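Local structure of pyocin S5 (Pseudomonas aeruginosa PAO1, 6THK) at residues 126-129 with 135-138; 117-122 with 168-173; 101-106 with 190-195; 84-89 with 95-100. The protein probably kills bacteria related to its producer as a channel-forming bacteriocin, depolarising the cytoplasmic membrane and so dissipating the cell's energy. The protein carries 1 engineered substitution. One frame throughout, in Å; residues are numbered along the deposited sequence.

In the fold
All four contacts lie in the elongated, all-helical N-terminal part of the chain, on helices 42-87, 95-121, 133-145 and 157-212 and the loop before helix 133-145. Interactions 1 and 2 form one cluster, their centres about 14 Å apart, around a zinc ion bound by Asp-127 and Glu-129; Tyr-171 OH of interaction 2 sits 2.8 Å from Asp-127 OD1 of interaction 1. Interactions 3 and 4 make a second cluster, about 11 Å between centres, where Arg-95 packs against Gln-191. Interactions 2 and 3 join the same two helices, 95-121 and 157-212, with centres about 28 Å apart, and interaction 2 is nested within the chain loop closed by interaction 3.

Interaction 1 (126-129 with 135-138); sequences IDYE and SIYE. With ZN (zinc ion), chain F.
Ile-136 reaches from helix 133-145 into the loop that follows helix 95-121, and the apolar part of this contact is built around it. Its CG1 branch stands anti to the carbonyl carbon (chi1 -63°) and continues extended, which carries CD1 forward to lie 3.8 Å from the backbone O of Tyr-128. The same methyl comes to the edge of the Tyr-128 ring, near the ring plane, with Ile-136 CD1 at 4.5 Å from Tyr-128 CD1. Further back along the branch, Ile-136 CG1 meets Ile-126 CG2 at 4.3 Å. All three residues are buried, yet the spacings are those of an easy van der Waals fit.

Backbone bonding shapes the loop: Asp-127 is the centre of an inverse gamma turn, marked by a weak bond of 3.0 Å from Tyr-128 N to Ile-126 O, and that carbonyl oxygen also lies over one face of the Tyr-128 ring, toward its rim.

Metal binding occupies the other side of the turn. Asp-127 and Glu-129 point away from Ile-136 and hold a zinc ion, with Asp-127 OD1 at 2.1 Å from zinc; both carboxylate oxygens of Glu-129 bind it, OE2 at 2.0 Å from zinc. Tyr-172 OH hydrogen-bonds Glu-129 OE1 and probably helps to hold the glutamate in place as a zinc ligand.

The loop is wedged between long helices: Tyr-128 touches Val-57 of helix 42-87 on one hand and Arg-167 and Ala-168 of helix 157-212 on the other, while Ile-136 rests on Ile-53 of helix 42-87.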
loop_
_atom_site.group_PDB
_atom_site.type_symbol
_atom_site.label_atom_id
_atom_site.label_comp_id
_atom_site.label_asym_id
_atom_site.label_seq_id
_atom_site.Cartn_x
_atom_site.Cartn_y
_atom_site.Cartn_z
ATOM N N ILE A 126 52.105 -22.001 -53.070
ATOM C CA ILE A 126 52.883 -21.382 -54.125
ATOM C C ILE A 126 52.330 -19.963 -54.318
ATOM O O ILE A 126 51.154 -19.815 -54.665
ATOM C CB ILE A 126 52.868 -22.229 -55.445
ATOM C CG1 ILE A 126 53.077 -23.749 -55.172
ATOM C CG2 ILE A 126 53.895 -21.693 -56.454
ATOM C CD1 ILE A 126 52.705 -24.685 -56.309
ATOM N N ASP A 127 53.152 -18.922 -54.062
ATOM C CA ASP A 127 52.717 -17.539 -54.249
ATOM C C ASP A 127 52.960 -17.215 -55.708
ATOM O O ASP A 127 53.972 -16.600 -56.047
ATOM C CB ASP A 127 53.480 -16.573 -53.321
ATOM C CG ASP A 127 52.679 -15.353 -52.898
ATOM O OD1 ASP A 127 51.431 -15.465 -52.788
ATOM O OD2 ASP A 127 53.298 -14.311 -52.606
ATOM N N TYR A 128 52.018 -17.664 -56.566
ATOM C CA TYR A 128 52.023 -17.609 -58.030
ATOM C C TYR A 128 52.568 -16.321 -58.638
ATOM O O TYR A 128 53.442 -16.390 -59.510
ATOM C CB TYR A 128 50.629 -17.914 -58.598
ATOM C CG TYR A 128 50.046 -19.207 -58.085
ATOM C CD1 TYR A 128 50.503 -20.436 -58.553
ATOM C CD2 TYR A 128 49.044 -19.206 -57.124
ATOM C CE1 TYR A 128 49.980 -21.633 -58.066
ATOM C CE2 TYR A 128 48.528 -20.396 -56.615
ATOM C CZ TYR A 128 48.983 -21.605 -57.105
ATOM O OH TYR A 128 48.464 -22.772 -56.614
ATOM N N GLU A 129 52.081 -15.164 -58.173
ATOM C CA GLU A 129 52.473 -13.837 -58.661
ATOM C C GLU A 129 53.964 -13.523 -58.468
ATOM O O GLU A 129 54.529 -12.766 -59.256
ATOM C CB GLU A 129 51.568 -12.729 -58.037
ATOM C CG GLU A 129 52.041 -12.069 -56.743
ATOM C CD GLU A 129 51.329 -12.438 -55.457
ATOM O OE1 GLU A 129 50.477 -13.355 -55.482
ATOM O OE2 GLU A 129 51.628 -11.807 -54.418
ATOM N N SER A 135 60.054 -21.790 -61.581
ATOM C CA SER A 135 59.835 -22.072 -60.165
ATOM C C SER A 135 58.523 -22.859 -60.022
ATOM O O SER A 135 58.536 -23.941 -59.446
ATOM C CB SER A 135 59.786 -20.772 -59.362
ATOM O OG SER A 135 59.325 -20.993 -58.038
ATOM N N ILE A 136 57.432 -22.366 -60.649
ATOM C CA ILE A 136 56.121 -23.011 -60.636
ATOM C C ILE A 136 56.207 -24.409 -61.239
ATOM O O ILE A 136 55.687 -25.361 -60.654
ATOM C CB ILE A 136 55.028 -22.123 -61.299
ATOM C CG1 ILE A 136 54.841 -20.795 -60.515
ATOM C CG2 ILE A 136 53.707 -22.886 -61.382
ATOM C CD1 ILE A 136 54.043 -19.708 -61.192
ATOM N N TYR A 137 56.899 -24.537 -62.380
ATOM C CA TYR A 137 57.076 -25.816 -63.058
ATOM C C TYR A 137 57.746 -26.870 -62.174
ATOM O O TYR A 137 57.274 -28.008 -62.129
ATOM C CB TYR A 137 57.854 -25.624 -64.360
ATOM C CG TYR A 137 58.235 -26.917 -65.050
ATOM C CD1 TYR A 137 57.299 -27.640 -65.785
ATOM C CD2 TYR A 137 59.536 -27.413 -64.980
ATOM C CE1 TYR A 137 57.648 -28.825 -66.439
ATOM C CE2 TYR A 137 59.891 -28.606 -65.611
ATOM C CZ TYR A 137 58.945 -29.306 -66.343
ATOM O OH TYR A 137 59.296 -30.463 -66.990
ATOM N N GLU A 138 58.830 -26.492 -61.474
ATOM C CA GLU A 138 59.598 -27.406 -60.626
ATOM C C GLU A 138 58.818 -27.788 -59.393
ATOM O O GLU A 138 58.943 -28.920 -58.911
ATOM C CB GLU A 138 60.988 -26.830 -60.275
ATOM C CG GLU A 138 61.899 -26.592 -61.480
ATOM C CD GLU A 138 62.438 -27.794 -62.247
ATOM O OE1 GLU A 138 62.130 -28.950 -61.873
ATOM O OE2 GLU A 138 63.173 -27.570 -63.235
HETATM ZN ZN ZN F . 50.950 -13.492 -53.489
#

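Interaction 2 (117-122 with 168-173); sequences KKTFTK and AVAYYK
Phe-120 presents one face of its ring to Tyr-171, whose CD1 sits above the plane, offset toward the rim. This is a helix-helix crossing within the N-terminal helical bundle: segment 117-121 of helix 95-121 passes helix 157-212 with local axes 8.2 Å apart at closest, running at 134° to each other, so roughly but not neatly antiparallel.

Phe-120 has CG anti to the backbone N (chi1 164°), with its ring beside that of Tyr-171; the two side chains point the same way although the helices run in largely opposed directions. The closest approach is 3.5 Å, from Phe-120 CE1 to Tyr-171 CD1. The planes meet at 44°, an oblique pairing that is neither a stack nor edge-to-face, and the Tyr-171 CB methylene adds to the contact at 3.7 Å from Phe-120 CD1. Beyond the pair, Phe-125 meets the Tyr-171 ring and touches the Phe-120 side chain. The neighbouring Tyr-172 ring takes Tyr-171 CD2 over the centre of one face, so Tyr-171 is wedged between aromatic neighbours while its hydroxyl makes a weak hydrogen bond with Asp-127 OD1.

The small residue of the seam is Ala-170. Its CB methyl is 3.8 Å from Thr-119 CG2 and 4.5 Å from Phe-120 CB, and its small size lets the backbones come near, with 5.5 Å between the CA atoms of Phe-120 and Tyr-171. Arg-167 NH1 hydrogen-bonds Phe-120 O, a polar tie between the same helices. One turn back, Lys-117 O accepts two bonds, from Thr-121 N at 3.3 Å and from Thr-121 OG1 at 2.7 Å.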
loop_
_atom_site.group_PDB
_atom_site.type_symbol
_atom_site.label_atom_id
_atom_site.label_comp_id
_atom_site.label_asym_id
_atom_site.label_seq_id
_atom_site.Cartn_x
_atom_site.Cartn_y
_atom_site.Cartn_z
ATOM N N LYS A 117 39.129 -22.759 -49.608
ATOM C CA LYS A 117 40.250 -22.942 -48.684
ATOM C C LYS A 117 40.604 -24.421 -48.538
ATOM O O LYS A 117 41.752 -24.726 -48.250
ATOM C CB LYS A 117 40.005 -22.271 -47.319
ATOM N N LYS A 118 39.640 -25.336 -48.780
ATOM C CA LYS A 118 39.877 -26.782 -48.717
ATOM C C LYS A 118 40.640 -27.272 -49.948
ATOM O O LYS A 118 41.577 -28.060 -49.806
ATOM C CB LYS A 118 38.562 -27.562 -48.539
ATOM N N THR A 119 40.233 -26.807 -51.150
ATOM C CA THR A 119 40.835 -27.143 -52.448
ATOM C C THR A 119 42.301 -26.697 -52.495
ATOM O O THR A 119 43.170 -27.481 -52.893
ATOM C CB THR A 119 40.025 -26.498 -53.585
ATOM O OG1 THR A 119 38.667 -26.917 -53.489
ATOM C CG2 THR A 119 40.588 -26.808 -54.970
ATOM N N PHE A 120 42.562 -25.434 -52.092
ATOM C CA PHE A 120 43.897 -24.852 -52.027
ATOM C C PHE A 120 44.790 -25.650 -51.068
ATOM O O PHE A 120 45.943 -25.913 -51.402
ATOM C CB PHE A 120 43.809 -23.365 -51.626
ATOM C CG PHE A 120 45.106 -22.758 -51.150
ATOM C CD1 PHE A 120 46.191 -22.630 -52.010
ATOM C CD2 PHE A 120 45.244 -22.316 -49.843
ATOM C CE1 PHE A 120 47.396 -22.093 -51.561
ATOM C CE2 PHE A 120 46.445 -21.762 -49.399
ATOM C CZ PHE A 120 47.510 -21.651 -50.262
ATOM N N THR A 121 44.233 -26.062 -49.906
ATOM C CA THR A 121 44.876 -26.845 -48.840
ATOM C C THR A 121 45.473 -28.165 -49.362
ATOM O O THR A 121 46.569 -28.524 -48.934
ATOM C CB THR A 121 43.885 -27.027 -47.669
ATOM O OG1 THR A 121 43.849 -25.805 -46.939
ATOM C CG2 THR A 121 44.249 -28.163 -46.711
ATOM N N LYS A 122 44.788 -28.839 -50.318
ATOM C CA LYS A 122 45.191 -30.110 -50.949
ATOM C C LYS A 122 46.663 -30.182 -51.451
ATOM O O LYS A 122 47.200 -31.287 -51.582
ATOM C CB LYS A 122 44.242 -30.477 -52.099
ATOM C CG LYS A 122 42.851 -30.940 -51.676
ATOM C CD LYS A 122 42.010 -31.265 -52.915
ATOM C CE LYS A 122 40.614 -31.738 -52.597
ATOM N NZ LYS A 122 39.836 -32.019 -53.833
ATOM N N ALA A 168 45.077 -22.863 -58.363
ATOM C CA ALA A 168 45.545 -21.471 -58.468
ATOM C C ALA A 168 44.341 -20.516 -58.427
ATOM O O ALA A 168 44.423 -19.460 -57.808
ATOM C CB ALA A 168 46.332 -21.266 -59.754
ATOM N N VAL A 169 43.220 -20.908 -59.074
ATOM C CA VAL A 169 41.964 -20.146 -59.064
ATOM C C VAL A 169 41.446 -20.173 -57.630
ATOM O O VAL A 169 41.211 -19.103 -57.064
ATOM C CB VAL A 169 40.933 -20.685 -60.094
ATOM C CG1 VAL A 169 39.526 -20.178 -59.800
ATOM C CG2 VAL A 169 41.346 -20.317 -61.509
ATOM N N ALA A 170 41.374 -21.388 -57.018
ATOM C CA ALA A 170 40.972 -21.610 -55.623
ATOM C C ALA A 170 41.737 -20.703 -54.649
ATOM O O ALA A 170 41.100 -20.102 -53.779
ATOM C CB ALA A 170 41.169 -23.069 -55.243
ATOM N N TYR A 171 43.089 -20.557 -54.829
ATOM C CA TYR A 171 43.937 -19.702 -53.984
ATOM C C TYR A 171 43.509 -18.234 -54.015
ATOM O O TYR A 171 43.406 -17.615 -52.955
ATOM C CB TYR A 171 45.426 -19.844 -54.333
ATOM C CG TYR A 171 46.320 -18.792 -53.703
ATOM C CD1 TYR A 171 46.601 -18.810 -52.338
ATOM C CD2 TYR A 171 46.871 -17.767 -54.467
ATOM C CE1 TYR A 171 47.399 -17.833 -51.750
ATOM C CE2 TYR A 171 47.671 -16.782 -53.889
ATOM C CZ TYR A 171 47.945 -16.827 -52.532
ATOM O OH TYR A 171 48.743 -15.861 -51.959
ATOM N N TYR A 172 43.294 -17.674 -55.214
ATOM C CA TYR A 172 42.885 -16.280 -55.360
ATOM C C TYR A 172 41.402 -16.070 -55.016
ATOM O O TYR A 172 41.020 -14.956 -54.669
ATOM C CB TYR A 172 43.262 -15.727 -56.749
ATOM C CG TYR A 172 44.756 -15.595 -56.962
ATOM C CD1 TYR A 172 45.512 -14.693 -56.217
ATOM C CD2 TYR A 172 45.414 -16.361 -57.922
ATOM C CE1 TYR A 172 46.892 -14.577 -56.399
ATOM C CE2 TYR A 172 46.788 -16.231 -58.137
ATOM C CZ TYR A 172 47.524 -15.346 -57.364
ATOM O OH TYR A 172 48.880 -15.234 -57.542
ATOM N N LYS A 173 40.576 -17.137 -55.090
ATOM C CA LYS A 173 39.156 -17.100 -54.730
ATOM C C LYS A 173 39.048 -17.015 -53.211
ATOM O O LYS A 173 38.320 -16.154 -52.709
ATOM C CB LYS A 173 38.396 -18.327 -55.269
ATOM C CG LYS A 173 37.960 -18.195 -56.727
ATOM C CD LYS A 173 36.569 -17.577 -56.887
ATOM C CE LYS A 173 36.182 -17.361 -58.334
ATOM N NZ LYS A 173 35.943 -18.634 -59.068
#

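Interaction 3 (101-106 with 190-195); sequences VMSAVL and KQKALK
Met-102 and Gln-191 meet between helices 95-121 and 157-212, and each gives the same amount of surface to the contact. The Met-102 chain is extended beyond CG (chi2 176°), so its sulfur and terminal methyl arrive at the far helix and cross the Gln-191 side chain at about a right angle. SD of Met-102 is 4.0 Å from CG of Gln-191. What is touched is the aliphatic part of the glutamine: its chain is bent at chi2 (-78°), and the amide beyond the bend leads toward Arg-95, on which the side chain also packs. With 9.4 Å between the CA atoms of Met-102 and Gln-191, the sulfur-bearing chain spans much of the gap.

The second pair, Ser-103 and Lys-192, has less surface buried. Lys-192, bent at chi3 and chi4, brings NZ to 3.9 Å from Ser-103 OG, too long for a hydrogen bond; the serine hydroxyl instead bonds to Val-99 O one turn earlier in its own helix. Leu-188, from the preceding turn of helix 157-212, packs on both Met-102 and Ser-103. The segment 190-195 falls in a predicted coiled coil.

Chemically this is a weak surface junction: one thioether against a methylene, beside an ammonium group that merely approaches a hydroxyl. Leu-188 and Arg-95 add further contacts nearby, but the central pair meets through nonpolar van der Waals contact, and neither hydrogen bond nor salt bridge fixes the two segments to each other.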
loop_
_atom_site.group_PDB
_atom_site.type_symbol
_atom_site.label_atom_id
_atom_site.label_comp_id
_atom_site.label_asym_id
_atom_site.label_seq_id
_atom_site.Cartn_x
_atom_site.Cartn_y
_atom_site.Cartn_z
ATOM N N VAL A 101 19.810 -10.130 -42.970
ATOM C CA VAL A 101 20.266 -10.260 -44.356
ATOM C C VAL A 101 21.800 -10.392 -44.386
ATOM O O VAL A 101 22.311 -11.346 -44.965
ATOM C CB VAL A 101 19.731 -9.107 -45.258
ATOM C CG1 VAL A 101 20.406 -9.097 -46.628
ATOM C CG2 VAL A 101 18.215 -9.190 -45.413
ATOM N N MET A 102 22.517 -9.471 -43.725
ATOM C CA MET A 102 23.977 -9.479 -43.626
ATOM C C MET A 102 24.495 -10.793 -43.061
ATOM O O MET A 102 25.514 -11.278 -43.541
ATOM C CB MET A 102 24.480 -8.325 -42.758
ATOM C CG MET A 102 24.490 -6.988 -43.447
ATOM S SD MET A 102 25.002 -5.720 -42.271
ATOM C CE MET A 102 25.026 -4.305 -43.317
ATOM N N SER A 103 23.802 -11.380 -42.059
ATOM C CA SER A 103 24.209 -12.655 -41.467
ATOM C C SER A 103 24.050 -13.792 -42.488
ATOM O O SER A 103 24.958 -14.615 -42.615
ATOM C CB SER A 103 23.408 -12.954 -40.201
ATOM O OG SER A 103 23.571 -11.947 -39.215
ATOM N N ALA A 104 22.913 -13.809 -43.231
ATOM C CA ALA A 104 22.571 -14.803 -44.251
ATOM C C ALA A 104 23.606 -14.828 -45.376
ATOM O O ALA A 104 24.030 -15.911 -45.803
ATOM C CB ALA A 104 21.199 -14.502 -44.826
ATOM N N VAL A 105 23.998 -13.624 -45.845
ATOM C CA VAL A 105 24.985 -13.404 -46.895
ATOM C C VAL A 105 26.366 -13.874 -46.410
ATOM O O VAL A 105 27.045 -14.605 -47.142
ATOM C CB VAL A 105 24.956 -11.924 -47.360
ATOM C CG1 VAL A 105 26.201 -11.547 -48.152
ATOM C CG2 VAL A 105 23.692 -11.645 -48.169
ATOM N N LEU A 106 26.742 -13.501 -45.163
ATOM C CA LEU A 106 28.000 -13.876 -44.519
ATOM C C LEU A 106 28.121 -15.367 -44.341
ATOM O O LEU A 106 29.216 -15.895 -44.529
ATOM C CB LEU A 106 28.182 -13.163 -43.168
ATOM C CG LEU A 106 29.550 -13.260 -42.475
ATOM C CD1 LEU A 106 30.687 -12.875 -43.403
ATOM C CD2 LEU A 106 29.593 -12.385 -41.242
ATOM N N LYS A 190 29.063 -3.975 -36.283
ATOM C CA LYS A 190 28.729 -2.595 -35.995
ATOM C C LYS A 190 27.219 -2.441 -35.920
ATOM O O LYS A 190 26.701 -1.734 -35.068
ATOM C CB LYS A 190 29.318 -1.673 -37.059
ATOM C CG LYS A 190 28.408 -0.545 -37.496
ATOM C CD LYS A 190 29.093 0.322 -38.535
ATOM C CE LYS A 190 28.892 1.797 -38.247
ATOM N NZ LYS A 190 28.409 2.526 -39.450
ATOM N N GLN A 191 26.516 -3.101 -36.830
ATOM C CA GLN A 191 25.063 -3.051 -36.851
ATOM C C GLN A 191 24.487 -3.673 -35.592
ATOM O O GLN A 191 23.504 -3.189 -35.049
ATOM C CB GLN A 191 24.510 -3.738 -38.093
ATOM C CG GLN A 191 24.830 -3.004 -39.375
ATOM C CD GLN A 191 23.939 -1.807 -39.598
ATOM O OE1 GLN A 191 22.754 -1.839 -39.297
ATOM N NE2 GLN A 191 24.506 -0.745 -40.138
ATOM N N LYS A 192 25.088 -4.768 -35.149
ATOM C CA LYS A 192 24.645 -5.434 -33.939
ATOM C C LYS A 192 24.834 -4.509 -32.752
ATOM O O LYS A 192 23.984 -4.430 -31.873
ATOM C CB LYS A 192 25.440 -6.714 -33.716
ATOM C CG LYS A 192 24.800 -7.956 -34.295
ATOM C CD LYS A 192 25.855 -8.976 -34.656
ATOM C CE LYS A 192 25.353 -10.384 -34.427
ATOM N NZ LYS A 192 25.054 -11.068 -35.712
ATOM N N ALA A 193 25.958 -3.804 -32.732
ATOM C CA ALA A 193 26.250 -2.889 -31.645
ATOM C C ALA A 193 25.241 -1.759 -31.617
ATOM O O ALA A 193 24.777 -1.360 -30.559
ATOM C CB ALA A 193 27.656 -2.338 -31.781
ATOM N N LEU A 194 24.897 -1.245 -32.788
ATOM C CA LEU A 194 23.931 -0.168 -32.889
ATOM C C LEU A 194 22.565 -0.622 -32.410
ATOM O O LEU A 194 21.841 0.122 -31.768
ATOM C CB LEU A 194 23.847 0.350 -34.318
ATOM C CG LEU A 194 24.604 1.652 -34.548
ATOM C CD1 LEU A 194 26.071 1.482 -34.198
ATOM C CD2 LEU A 194 24.450 2.116 -35.982
ATOM N N LYS A 195 22.204 -1.846 -32.752
ATOM C CA LYS A 195 20.931 -2.381 -32.340
ATOM C C LYS A 195 20.891 -2.481 -30.832
ATOM O O LYS A 195 19.923 -2.080 -30.205
ATOM C CB LYS A 195 20.720 -3.759 -32.945
ATOM C CG LYS A 195 19.308 -4.267 -32.785
ATOM C CD LYS A 195 19.246 -5.768 -32.938
ATOM C CE LYS A 195 17.808 -6.236 -32.877
ATOM N NZ LYS A 195 17.010 -5.403 -31.940
#

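Interaction 4 (84-89 with 95-100); sequences KQITQG and RQERVD
Glu-97 extends its carboxylate into the angle between helices 42-87 and 95-121, where it meets one methyl from each of two consecutive residues, Ile-86 and Thr-87. The inner, buried side is at Thr-87. Its CG2 lies 3.8 Å from Glu-97 OE1, the threonine meeting the carboxylate at a slant. OG1 of Thr-87 sits between the backbone N and the carbonyl carbon (chi1 69°), from where it hydrogen-bonds to Leu-83 O; this turns CG2 toward the glutamate and leaves a methyl, not a hydroxyl, facing the carboxylate. Ala-93 of the connecting loop also packs on Thr-87.

The two segments flank the turn of a helical hairpin. Helix 42-87 ends as Gln-88 takes a positive phi (62°), and a short loop leads into helix 95-121. There the backbone N of Glu-97 gives a hydrogen bond to Thr-94 OG1, while its side chain, extended beyond CG, forms a salt bridge through OE2 with Arg-91 NH2. Glu-97 thus ties the loop to the new helix, and that charge pairing is its main polar engagement; its meeting with the old helix is through methyls alone.

The outer side, toward solvent, is at Ile-86, an exposed residue that nonetheless makes the closer and broader contact, running alongside Glu-97 in the opposing sense. Ile-86 CG2 is 3.6 Å from Glu-97 OE2, an apolar methyl beside a charged oxygen, with the CA atoms of the two residues 8.4 Å apart. Both Ile-86 and Glu-97 also touch a neighbouring molecule in the crystal.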
loop_
_atom_site.group_PDB
_atom_site.type_symbol
_atom_site.label_atom_id
_atom_site.label_comp_id
_atom_site.label_asym_id
_atom_site.label_seq_id
_atom_site.Cartn_x
_atom_site.Cartn_y
_atom_site.Cartn_z
ATOM N N LYS A 84 16.082 -4.257 -50.077
ATOM C CA LYS A 84 15.106 -3.567 -50.921
ATOM C C LYS A 84 13.993 -4.511 -51.356
ATOM O O LYS A 84 12.881 -4.058 -51.616
ATOM C CB LYS A 84 15.782 -2.957 -52.153
ATOM N N GLN A 85 14.284 -5.819 -51.432
ATOM C CA GLN A 85 13.277 -6.801 -51.810
ATOM C C GLN A 85 12.302 -7.032 -50.657
ATOM O O GLN A 85 11.088 -6.996 -50.876
ATOM C CB GLN A 85 13.922 -8.110 -52.281
ATOM C CG GLN A 85 14.539 -8.060 -53.693
ATOM C CD GLN A 85 13.537 -8.066 -54.826
ATOM O OE1 GLN A 85 12.609 -8.875 -54.880
ATOM N NE2 GLN A 85 13.712 -7.156 -55.759
ATOM N N ILE A 86 12.830 -7.196 -49.425
ATOM C CA ILE A 86 12.039 -7.400 -48.206
ATOM C C ILE A 86 11.100 -6.215 -47.916
ATOM O O ILE A 86 9.907 -6.428 -47.681
ATOM C CB ILE A 86 12.965 -7.734 -47.001
ATOM C CG1 ILE A 86 13.676 -9.088 -47.221
ATOM C CG2 ILE A 86 12.194 -7.711 -45.666
ATOM C CD1 ILE A 86 14.829 -9.364 -46.318
ATOM N N THR A 87 11.636 -4.977 -47.956
ATOM C CA THR A 87 10.888 -3.743 -47.682
ATOM C C THR A 87 10.026 -3.271 -48.861
ATOM O O THR A 87 9.097 -2.484 -48.649
ATOM C CB THR A 87 11.824 -2.625 -47.189
ATOM O OG1 THR A 87 12.676 -2.197 -48.253
ATOM C CG2 THR A 87 12.643 -3.034 -45.978
ATOM N N GLN A 88 10.350 -3.735 -50.097
ATOM C CA GLN A 88 9.695 -3.403 -51.379
ATOM C C GLN A 88 9.799 -1.902 -51.729
ATOM O O GLN A 88 8.968 -1.380 -52.480
ATOM C CB GLN A 88 8.243 -3.921 -51.443
ATOM C CG GLN A 88 8.151 -5.438 -51.578
ATOM C CD GLN A 88 6.758 -5.962 -51.341
ATOM O OE1 GLN A 88 6.200 -5.851 -50.243
ATOM N NE2 GLN A 88 6.181 -6.585 -52.356
ATOM N N GLY A 89 10.845 -1.249 -51.197
ATOM C CA GLY A 89 11.158 0.167 -51.387
ATOM C C GLY A 89 10.067 1.128 -50.954
ATOM O O GLY A 89 10.010 2.265 -51.435
ATOM N N ARG A 95 16.824 -2.316 -38.169
ATOM C CA ARG A 95 18.162 -2.757 -37.844
ATOM C C ARG A 95 18.188 -4.279 -37.790
ATOM O O ARG A 95 19.188 -4.901 -38.118
ATOM C CB ARG A 95 18.611 -2.162 -36.513
ATOM C CG ARG A 95 20.116 -2.102 -36.351
ATOM C CD ARG A 95 20.547 -0.923 -35.503
ATOM N NE ARG A 95 20.207 0.351 -36.123
ATOM C CZ ARG A 95 20.955 0.966 -37.028
ATOM N NH1 ARG A 95 22.087 0.421 -37.425
ATOM N NH2 ARG A 95 20.572 2.122 -37.540
ATOM N N GLN A 96 17.082 -4.880 -37.380
ATOM C CA GLN A 96 17.005 -6.327 -37.306
ATOM C C GLN A 96 17.030 -6.927 -38.704
ATOM O O GLN A 96 17.696 -7.922 -38.951
ATOM C CB GLN A 96 15.748 -6.762 -36.570
ATOM C CG GLN A 96 15.740 -8.231 -36.199
ATOM C CD GLN A 96 16.755 -8.558 -35.124
ATOM O OE1 GLN A 96 17.961 -8.499 -35.352
ATOM N NE2 GLN A 96 16.268 -8.909 -33.944
ATOM N N GLU A 97 16.283 -6.317 -39.610
ATOM C CA GLU A 97 16.224 -6.749 -41.005
ATOM C C GLU A 97 17.610 -6.717 -41.678
ATOM O O GLU A 97 17.959 -7.668 -42.373
ATOM C CB GLU A 97 15.172 -5.953 -41.787
ATOM C CG GLU A 97 13.757 -6.409 -41.464
ATOM C CD GLU A 97 12.636 -5.669 -42.163
ATOM O OE1 GLU A 97 12.807 -4.467 -42.472
ATOM O OE2 GLU A 97 11.579 -6.296 -42.403
ATOM N N ARG A 98 18.414 -5.669 -41.381
ATOM C CA ARG A 98 19.781 -5.440 -41.851
ATOM C C ARG A 98 20.713 -6.539 -41.330
ATOM O O ARG A 98 21.424 -7.158 -42.119
ATOM C CB ARG A 98 20.268 -4.052 -41.396
ATOM C CG ARG A 98 21.047 -3.293 -42.469
ATOM C CD ARG A 98 20.949 -1.785 -42.319
ATOM N NE ARG A 98 20.114 -1.157 -43.347
ATOM C CZ ARG A 98 19.227 -0.193 -43.109
ATOM N NH1 ARG A 98 19.035 0.255 -41.872
ATOM N NH2 ARG A 98 18.518 0.326 -44.105
ATOM N N VAL A 99 20.670 -6.804 -40.015
ATOM C CA VAL A 99 21.457 -7.828 -39.320
ATOM C C VAL A 99 21.158 -9.222 -39.896
ATOM O O VAL A 99 22.086 -9.982 -40.160
ATOM C CB VAL A 99 21.210 -7.751 -37.781
ATOM C CG1 VAL A 99 21.714 -8.995 -37.052
ATOM C CG2 VAL A 99 21.842 -6.499 -37.189
ATOM N N ASP A 100 19.863 -9.529 -40.115
ATOM C CA ASP A 100 19.387 -10.814 -40.636
ATOM C C ASP A 100 19.879 -11.120 -42.059
ATOM O O ASP A 100 20.324 -12.242 -42.312
ATOM C CB ASP A 100 17.847 -10.911 -40.537
ATOM C CG ASP A 100 17.273 -11.114 -39.130
ATOM O OD1 ASP A 100 18.065 -11.322 -38.183
ATOM O OD2 ASP A 100 16.024 -11.085 -38.984
#